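Local atomic coordinates of hydrolase family protein (Deinococcus radiodurans R1, PDB entry 3CNH), a protein that probably acts as a phosphatase of the haloacid dehalogenase-like hydrolase superfamily. Residues D38-A47 / Y60-Q68; S85-R96 / Y117-F127. All coordinates share one frame; numbering follows the deposited sequence.

Interaction 1: D38-A47 / Y60-Q68; sequences DFTERHRLAA and YLEQVVFYQ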
# COMPACT_ATOMS: atom_id res chain seq x y z
N ASP A 38 -19.71 12.67 -10.20
CA ASP A 38 -19.15 13.84 -9.52
C ASP A 38 -18.12 13.35 -8.50
O ASP A 38 -17.01 13.89 -8.40
CB ASP A 38 -20.25 14.68 -8.84
CG ASP A 38 -19.83 16.11 -8.53
OD1 ASP A 38 -18.74 16.55 -8.95
OD2 ASP A 38 -20.63 16.83 -7.87
N PHE A 39 -18.47 12.30 -7.78
CA PHE A 39 -17.58 11.73 -6.75
C PHE A 39 -16.28 11.25 -7.37
O PHE A 39 -15.19 11.54 -6.88
CB PHE A 39 -18.30 10.59 -5.99
CG PHE A 39 -17.41 9.74 -5.13
CD1 PHE A 39 -16.95 10.20 -3.92
CD2 PHE A 39 -17.11 8.45 -5.48
CE1 PHE A 39 -16.15 9.44 -3.09
CE2 PHE A 39 -16.31 7.69 -4.67
CZ PHE A 39 -15.84 8.19 -3.46
N THR A 40 -16.40 10.51 -8.46
CA THR A 40 -15.23 9.95 -9.13
C THR A 40 -14.30 11.04 -9.67
O THR A 40 -13.09 10.94 -9.52
CB THR A 40 -15.62 8.98 -10.27
OG1 THR A 40 -16.21 7.83 -9.66
CG2 THR A 40 -14.37 8.52 -11.06
N GLU A 41 -14.90 12.05 -10.25
CA GLU A 41 -14.12 13.15 -10.84
C GLU A 41 -13.38 13.92 -9.73
O GLU A 41 -12.19 14.25 -9.83
CB GLU A 41 -14.97 14.04 -11.74
CG GLU A 41 -14.08 14.92 -12.56
CD GLU A 41 -12.81 14.18 -13.02
OE1 GLU A 41 -11.67 14.58 -12.60
OE2 GLU A 41 -12.95 13.16 -13.74
N ARG A 42 -14.09 14.16 -8.65
CA ARG A 42 -13.49 14.88 -7.50
C ARG A 42 -12.38 14.09 -6.83
O ARG A 42 -11.34 14.62 -6.45
CB ARG A 42 -14.57 15.32 -6.51
CG ARG A 42 -15.43 16.43 -7.07
CD ARG A 42 -16.64 16.74 -6.21
NE ARG A 42 -17.34 17.93 -6.66
CZ ARG A 42 -17.08 19.15 -6.19
NH1 ARG A 42 -16.15 19.29 -5.26
NH2 ARG A 42 -17.72 20.21 -6.62
N HIS A 43 -12.59 12.79 -6.71
CA HIS A 43 -11.60 11.91 -6.14
C HIS A 43 -10.36 11.93 -7.02
O HIS A 43 -9.24 12.00 -6.52
CB HIS A 43 -12.13 10.45 -6.04
CG HIS A 43 -11.05 9.45 -5.82
ND1 HIS A 43 -10.52 9.21 -4.57
CD2 HIS A 43 -10.32 8.72 -6.69
CE1 HIS A 43 -9.53 8.34 -4.67
NE2 HIS A 43 -9.38 8.02 -5.95
N ARG A 44 -10.55 11.86 -8.33
CA ARG A 44 -9.43 11.82 -9.29
C ARG A 44 -8.50 13.00 -9.07
O ARG A 44 -7.26 12.89 -9.08
CB ARG A 44 -9.94 11.82 -10.75
CG ARG A 44 -8.84 11.62 -11.78
CD ARG A 44 -9.35 11.68 -13.23
NE ARG A 44 -9.80 13.01 -13.63
CZ ARG A 44 -8.99 13.96 -14.10
NH1 ARG A 44 -7.69 13.72 -14.23
NH2 ARG A 44 -9.48 15.14 -14.45
N LEU A 45 -9.13 14.14 -8.87
CA LEU A 45 -8.38 15.39 -8.70
C LEU A 45 -7.63 15.46 -7.38
O LEU A 45 -6.49 15.89 -7.34
CB LEU A 45 -9.27 16.63 -8.82
CG LEU A 45 -9.13 17.38 -10.15
CD1 LEU A 45 -9.55 16.54 -11.30
CD2 LEU A 45 -9.91 18.70 -10.10
N ALA A 46 -8.29 15.04 -6.32
CA ALA A 46 -7.75 15.21 -4.95
C ALA A 46 -6.90 14.09 -4.42
O ALA A 46 -6.03 14.28 -3.57
CB ALA A 46 -8.89 15.53 -3.96
N ALA A 47 -7.15 12.87 -4.92
CA ALA A 47 -6.47 11.72 -4.37
C ALA A 47 -4.94 11.76 -4.29
O ALA A 47 -4.37 11.38 -3.27
CB ALA A 47 -6.95 10.44 -5.06
N TYR A 60 -9.56 16.31 1.89
CA TYR A 60 -10.00 15.43 0.80
C TYR A 60 -11.51 15.24 0.89
O TYR A 60 -12.24 15.43 -0.08
CB TYR A 60 -9.22 14.11 0.84
CG TYR A 60 -9.79 12.97 -0.00
CD1 TYR A 60 -10.77 12.15 0.51
CD2 TYR A 60 -9.32 12.70 -1.29
CE1 TYR A 60 -11.30 11.11 -0.22
CE2 TYR A 60 -9.85 11.66 -2.04
CZ TYR A 60 -10.84 10.86 -1.49
OH TYR A 60 -11.39 9.82 -2.22
N LEU A 61 -11.99 14.90 2.08
CA LEU A 61 -13.45 14.64 2.25
C LEU A 61 -14.29 15.87 1.97
O LEU A 61 -15.42 15.79 1.43
CB LEU A 61 -13.76 14.02 3.63
CG LEU A 61 -13.27 12.59 3.80
CD1 LEU A 61 -13.64 12.14 5.23
CD2 LEU A 61 -13.83 11.64 2.74
N GLU A 62 -13.75 17.04 2.29
CA GLU A 62 -14.42 18.31 2.06
C GLU A 62 -14.67 18.50 0.57
O GLU A 62 -15.72 18.98 0.14
CB GLU A 62 -13.57 19.48 2.59
CG GLU A 62 -14.08 20.87 2.19
CD GLU A 62 -15.46 21.16 2.70
OE1 GLU A 62 -15.95 20.42 3.59
OE2 GLU A 62 -16.05 22.14 2.22
N GLN A 63 -13.68 18.12 -0.21
CA GLN A 63 -13.80 18.31 -1.67
C GLN A 63 -14.54 17.20 -2.38
O GLN A 63 -15.25 17.44 -3.37
CB GLN A 63 -12.43 18.44 -2.32
CG GLN A 63 -11.61 19.62 -1.82
CD GLN A 63 -10.40 19.89 -2.68
OE1 GLN A 63 -10.17 19.22 -3.69
NE2 GLN A 63 -9.61 20.89 -2.28
N VAL A 64 -14.37 16.00 -1.87
CA VAL A 64 -14.85 14.80 -2.57
C VAL A 64 -16.26 14.38 -2.20
O VAL A 64 -16.99 13.81 -3.02
CB VAL A 64 -13.83 13.67 -2.44
CG1 VAL A 64 -14.37 12.39 -3.05
CG2 VAL A 64 -12.51 14.07 -3.12
N VAL A 65 -16.65 14.71 -0.96
CA VAL A 65 -17.94 14.33 -0.41
C VAL A 65 -18.77 15.44 0.17
O VAL A 65 -19.93 15.60 -0.20
CB VAL A 65 -17.78 13.21 0.67
CG1 VAL A 65 -19.14 12.79 1.21
CG2 VAL A 65 -17.07 12.00 0.08
N PHE A 66 -18.16 16.23 1.04
CA PHE A 66 -18.90 17.25 1.81
C PHE A 66 -18.87 18.64 1.19
O PHE A 66 -18.74 19.65 1.88
CB PHE A 66 -18.44 17.24 3.26
CG PHE A 66 -18.66 15.91 3.94
CD1 PHE A 66 -19.89 15.59 4.47
CD2 PHE A 66 -17.65 14.96 3.97
CE1 PHE A 66 -20.10 14.35 5.06
CE2 PHE A 66 -17.85 13.73 4.56
CZ PHE A 66 -19.09 13.43 5.09
N TYR A 67 -19.10 18.65 -0.11
CA TYR A 67 -19.14 19.91 -0.91
C TYR A 67 -20.58 20.37 -1.04
O TYR A 67 -20.90 21.43 -1.63
CB TYR A 67 -18.50 19.75 -2.30
CG TYR A 67 -19.07 18.65 -3.14
CD1 TYR A 67 -20.14 18.88 -3.99
CD2 TYR A 67 -18.55 17.36 -3.08
CE1 TYR A 67 -20.68 17.86 -4.75
CE2 TYR A 67 -19.08 16.35 -3.83
CZ TYR A 67 -20.14 16.60 -4.66
OH TYR A 67 -20.65 15.58 -5.40
N GLN A 68 -21.47 19.57 -0.47
CA GLN A 68 -22.90 19.91 -0.39
C GLN A 68 -23.44 19.25 0.87
O GLN A 68 -22.74 18.43 1.44
CB GLN A 68 -23.67 19.49 -1.63
CG GLN A 68 -23.73 18.01 -1.85
CD GLN A 68 -24.50 17.69 -3.12
OE1 GLN A 68 -24.09 18.06 -4.22
NE2 GLN A 68 -25.64 17.03 -2.97
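Arg42 lays its guanidinium flat on the ring of Tyr67, the planes 6° apart and Arg42 CZ almost above the ring centroid at 3.7 Å, a cation-pi stack. NH1 and NE each have an acceptor, while NH2 lies above the Tyr67 ring. NH1 donates to the backbone carbonyl of Gln63 (Arg42 NH1 to Gln63 O 2.8 Å), in the carbonyl plane, and that acceptor lies at the last turn of helix 57-64, close to where Val65 leaves helical geometry. NE forms a salt bridge one turn back along its own helix (Arg42 NE to Asp38 OD1 3.0 Å), reaching the oxygen from above the carboxylate plane. The chain runs extended from CG to NE, which carries the flat group across to the second helix and lays Arg42 CD over the same Tyr67 face. With an alanine here, Gln63 O and the Asp38 carboxylate would probably lose this donor and Tyr67 the guanidinium stacked on one face, although Arg70 also makes a cation-pi contact with that ring. At the far end a second polar pair joins the helices: His43 ND1 and Tyr60 OH are 2.6 Å apart in a nearly straight bond (162°), each at the other ring's edge. Tyr60 OH is also hydrogen-bonded to Trp20 NE1. Between these polar ends Val64 enters as a knob among Phe39, Arg42, His43 and Ala46; its CG1 meets Phe39 CE1 at 3.4 Å, while CG2 rests 3.6 Å from Arg42 O. Ala46 CB closes the row against Tyr60 CD2. Val65 also touches Phe77 of helix 74-83. A single knob between two near-antiparallel helices (145°) marks a helical hairpin, consistent with the helical cap of haloacid dehalogenase-like hydrolases.

Interaction 2: S85-R96 / Y117-F127; sequences SQPRPEVLALAR and YRIRTFGLGEF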
# COMPACT_ATOMS: atom_id res chain seq x y z
N SER A 85 -10.90 -2.39 4.20
CA SER A 85 -9.61 -3.10 4.36
C SER A 85 -9.85 -4.45 4.99
O SER A 85 -10.41 -4.55 6.06
CB SER A 85 -8.62 -2.29 5.17
OG SER A 85 -8.19 -1.14 4.45
N GLN A 86 -9.43 -5.48 4.28
CA GLN A 86 -9.57 -6.84 4.74
C GLN A 86 -8.25 -7.62 4.49
O GLN A 86 -7.45 -7.24 3.65
CB GLN A 86 -10.71 -7.50 3.99
CG GLN A 86 -12.05 -6.80 4.23
CD GLN A 86 -12.55 -6.93 5.68
OE1 GLN A 86 -12.31 -7.94 6.34
NE2 GLN A 86 -13.28 -5.92 6.15
N PRO A 87 -8.05 -8.70 5.23
CA PRO A 87 -6.80 -9.39 5.00
C PRO A 87 -6.78 -10.29 3.81
O PRO A 87 -7.81 -10.72 3.30
CB PRO A 87 -6.67 -10.30 6.24
CG PRO A 87 -8.06 -10.55 6.65
CD PRO A 87 -8.85 -9.32 6.30
N ARG A 88 -5.55 -10.55 3.36
CA ARG A 88 -5.27 -11.60 2.36
C ARG A 88 -4.55 -12.68 3.17
O ARG A 88 -3.33 -12.70 3.25
CB ARG A 88 -4.37 -11.09 1.24
CG ARG A 88 -5.04 -10.11 0.32
CD ARG A 88 -6.02 -10.82 -0.58
NE ARG A 88 -6.76 -9.84 -1.37
CZ ARG A 88 -6.30 -9.28 -2.47
NH1 ARG A 88 -5.10 -9.61 -2.91
NH2 ARG A 88 -7.01 -8.37 -3.12
N PRO A 89 -5.32 -13.60 3.82
CA PRO A 89 -4.79 -14.54 4.76
C PRO A 89 -3.55 -15.33 4.41
O PRO A 89 -2.65 -15.44 5.22
CB PRO A 89 -5.97 -15.47 5.04
CG PRO A 89 -7.17 -14.70 4.67
CD PRO A 89 -6.76 -13.85 3.55
N GLU A 90 -3.52 -15.89 3.21
CA GLU A 90 -2.39 -16.75 2.85
C GLU A 90 -1.08 -15.97 2.69
O GLU A 90 -0.01 -16.43 3.11
CB GLU A 90 -2.68 -17.58 1.60
CG GLU A 90 -3.89 -18.51 1.69
CD GLU A 90 -4.24 -19.16 0.34
OE1 GLU A 90 -3.76 -18.68 -0.72
OE2 GLU A 90 -5.01 -20.14 0.34
N VAL A 91 -1.17 -14.80 2.09
CA VAL A 91 0.03 -13.97 1.87
C VAL A 91 0.50 -13.39 3.20
O VAL A 91 1.69 -13.33 3.53
CB VAL A 91 -0.15 -12.91 0.79
CG1 VAL A 91 1.09 -12.04 0.75
CG2 VAL A 91 -0.39 -13.60 -0.53
N LEU A 92 -0.47 -12.99 4.00
CA LEU A 92 -0.18 -12.52 5.38
C LEU A 92 0.58 -13.52 6.15
O LEU A 92 1.56 -13.23 6.82
CB LEU A 92 -1.43 -12.27 6.19
CG LEU A 92 -1.96 -10.87 6.01
CD1 LEU A 92 -3.33 -10.72 6.62
CD2 LEU A 92 -0.99 -9.89 6.63
N ALA A 93 0.10 -14.75 6.08
CA ALA A 93 0.71 -15.83 6.82
C ALA A 93 2.15 -16.05 6.37
O ALA A 93 3.04 -16.32 7.16
CB ALA A 93 -0.11 -17.14 6.69
N LEU A 94 2.37 -15.93 5.07
CA LEU A 94 3.71 -16.12 4.50
C LEU A 94 4.65 -15.04 5.03
O LEU A 94 5.79 -15.28 5.47
CB LEU A 94 3.66 -16.03 2.97
CG LEU A 94 4.98 -15.98 2.21
CD1 LEU A 94 5.86 -17.19 2.47
CD2 LEU A 94 4.74 -15.80 0.69
N ALA A 95 4.14 -13.83 4.96
CA ALA A 95 4.94 -12.65 5.39
C ALA A 95 5.26 -12.77 6.87
O ALA A 95 6.38 -12.52 7.31
CB ALA A 95 4.24 -11.35 5.07
N ARG A 96 4.27 -13.19 7.65
CA ARG A 96 4.48 -13.35 9.11
C ARG A 96 5.58 -14.36 9.38
O ARG A 96 6.40 -14.22 10.30
CB ARG A 96 3.16 -13.72 9.85
CG ARG A 96 2.17 -12.55 9.95
CD ARG A 96 0.74 -12.87 10.54
NE ARG A 96 -0.07 -11.63 10.62
CZ ARG A 96 -1.39 -11.55 10.69
NH1 ARG A 96 -2.15 -12.63 10.60
NH2 ARG A 96 -1.98 -10.35 10.77
N TYR A 117 -4.59 2.88 10.18
CA TYR A 117 -5.69 1.98 10.56
C TYR A 117 -5.35 0.55 10.15
O TYR A 117 -5.56 -0.41 10.88
CB TYR A 117 -7.01 2.42 9.92
CG TYR A 117 -8.08 1.36 10.00
CD1 TYR A 117 -8.90 1.27 11.12
CD2 TYR A 117 -8.25 0.43 8.99
CE1 TYR A 117 -9.87 0.29 11.22
CE2 TYR A 117 -9.21 -0.58 9.09
CZ TYR A 117 -10.03 -0.62 10.21
OH TYR A 117 -11.00 -1.56 10.33
N ARG A 118 -4.80 0.42 8.95
CA ARG A 118 -4.49 -0.92 8.39
C ARG A 118 -3.37 -1.58 9.18
O ARG A 118 -3.44 -2.75 9.53
CB ARG A 118 -4.15 -0.80 6.89
CG ARG A 118 -5.43 -0.60 6.06
CD ARG A 118 -5.20 0.14 4.75
NE ARG A 118 -4.34 -0.55 3.79
CZ ARG A 118 -4.78 -1.39 2.86
NH1 ARG A 118 -6.04 -1.80 2.84
NH2 ARG A 118 -3.90 -1.90 1.99
N ILE A 119 -2.38 -0.78 9.51
CA ILE A 119 -1.22 -1.30 10.24
C ILE A 119 -1.63 -1.80 11.60
O ILE A 119 -1.28 -2.91 12.03
CB ILE A 119 -0.11 -0.21 10.34
CG1 ILE A 119 0.49 0.03 8.96
CG2 ILE A 119 0.99 -0.61 11.32
CD1 ILE A 119 1.25 1.34 8.86
N ARG A 120 -2.43 -1.00 12.30
CA ARG A 120 -2.81 -1.37 13.67
C ARG A 120 -3.80 -2.52 13.67
O ARG A 120 -3.70 -3.46 14.46
CB ARG A 120 -3.41 -0.19 14.46
CG ARG A 120 -4.92 -0.08 14.38
CD ARG A 120 -5.47 0.92 15.41
NE ARG A 120 -5.18 2.26 14.97
CZ ARG A 120 -6.04 3.04 14.32
NH1 ARG A 120 -5.66 4.22 13.92
NH2 ARG A 120 -7.27 2.62 14.08
N THR A 121 -4.76 -2.45 12.77
CA THR A 121 -5.83 -3.47 12.74
C THR A 121 -5.33 -4.86 12.42
O THR A 121 -5.78 -5.88 12.99
CB THR A 121 -6.98 -3.04 11.77
OG1 THR A 121 -7.48 -1.76 12.19
CG2 THR A 121 -8.09 -4.07 11.71
N PHE A 122 -4.34 -4.93 11.54
CA PHE A 122 -3.83 -6.21 11.05
C PHE A 122 -2.46 -6.59 11.58
O PHE A 122 -1.86 -7.56 11.15
CB PHE A 122 -3.94 -6.30 9.54
CG PHE A 122 -5.34 -6.15 9.06
CD1 PHE A 122 -6.23 -7.19 9.19
CD2 PHE A 122 -5.78 -4.95 8.54
CE1 PHE A 122 -7.56 -7.04 8.79
CE2 PHE A 122 -7.12 -4.78 8.14
CZ PHE A 122 -8.01 -5.84 8.25
N GLY A 123 -1.99 -5.79 12.53
CA GLY A 123 -0.69 -6.06 13.18
C GLY A 123 0.50 -6.14 12.24
O GLY A 123 1.41 -6.99 12.42
N LEU A 124 0.51 -5.27 11.25
CA LEU A 124 1.54 -5.31 10.21
C LEU A 124 2.94 -5.05 10.78
O LEU A 124 3.94 -5.52 10.27
CB LEU A 124 1.23 -4.38 9.04
CG LEU A 124 -0.13 -4.62 8.35
CD1 LEU A 124 -0.32 -3.65 7.17
CD2 LEU A 124 -0.31 -6.09 7.92
N GLY A 125 2.96 -4.29 11.84
CA GLY A 125 4.18 -3.93 12.54
C GLY A 125 4.84 -5.07 13.26
O GLY A 125 5.97 -4.96 13.72
N GLU A 126 4.17 -6.21 13.34
CA GLU A 126 4.78 -7.34 14.00
C GLU A 126 5.87 -7.92 13.13
O GLU A 126 6.83 -8.49 13.62
CB GLU A 126 3.72 -8.40 14.33
CG GLU A 126 2.74 -7.85 15.35
CD GLU A 126 1.56 -8.78 15.65
OE1 GLU A 126 1.61 -9.98 15.27
OE2 GLU A 126 0.60 -8.30 16.30
N PHE A 127 5.73 -7.71 11.83
CA PHE A 127 6.68 -8.32 10.88
C PHE A 127 7.35 -7.35 9.90
O PHE A 127 8.29 -7.72 9.20
CB PHE A 127 6.05 -9.51 10.15
CG PHE A 127 4.84 -9.17 9.34
CD1 PHE A 127 4.96 -8.79 8.02
CD2 PHE A 127 3.57 -9.25 9.88
CE1 PHE A 127 3.83 -8.48 7.27
CE2 PHE A 127 2.45 -8.95 9.14
CZ PHE A 127 2.58 -8.56 7.83
O HOH W 1 -11.32 -3.47 8.48
O HOH W 2 0.84 -9.76 12.27
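Ser85 and Arg118 meet where the chain returns from the helices of residues 22-83 to the parallel-sheet, Rossmann-like core of the haloacid dehalogenase-like fold. Arg118 NH1 donates to Ser85 OG at 2.8 Å, nearly straight (163°) and in the guanidinium plane; the bend at chi3 brings the guanidinium edge round to the serine oxygen. The same NH1 also donates to Thr17 O, and the side chain passes about 5 Å from a bound phosphate ion, probably from the crystallisation liquor. At this end a water links Ser85 O to Tyr117 OH. Next along, the Phe122 ring packs against the extended segment 85-87: Ser85 O stands at its edge and Pro87 CD lies 3.6 Å from Phe122 CE1.

The other apolar centre is Phe127, buried beneath helix 89-98. Its CG sits between the backbone N and the carbonyl carbon (chi1 61°), turning one ring face to the backbone of Ala95 and Arg96. Ala95 CB touches Phe127 CE1 at 3.6 Å, and Leu92 CD2 reaches both Phe127 CZ and Leu124 CD2.

The solvent side is looser and largely polar. Arg96 spans it, its CG against Phe127 CD2 and its extended chain reaching the Schellman motif at Gly123. A second water donates to Gly123 O at 2.8 Å while holding weak bonds to Arg96 NE and Glu126 OE1. Beside it, Arg96 NH2 donates to Phe122 O at 2.8 Å, the oxygen in the guanidinium plane but the donor tilted 30° from the carbonyl plane.

Overall arrangement
The two contacts lie in different parts of one chain, their centres 29 Å apart and their nearest atoms about 13 Å apart, so they do not touch. Along the sequence they come in series: interaction 1 pairs helices 36-51 and 57-64, helix 74-83 follows, and interaction 2 then joins residues 85-96 to the end of helix 112-122 and the turn after it. Interaction 1 sits 21 Å from the chain centre in the all-helical part, consistent with a cap; interaction 2 lies beside the five-stranded parallel sheet, near the sodium site of Asp10, Gly12 and Asp166. Interaction 1 thus packs the helical part, while interaction 2 ties the chain following helix 74-83 to the sheet-flanking helix 112-122.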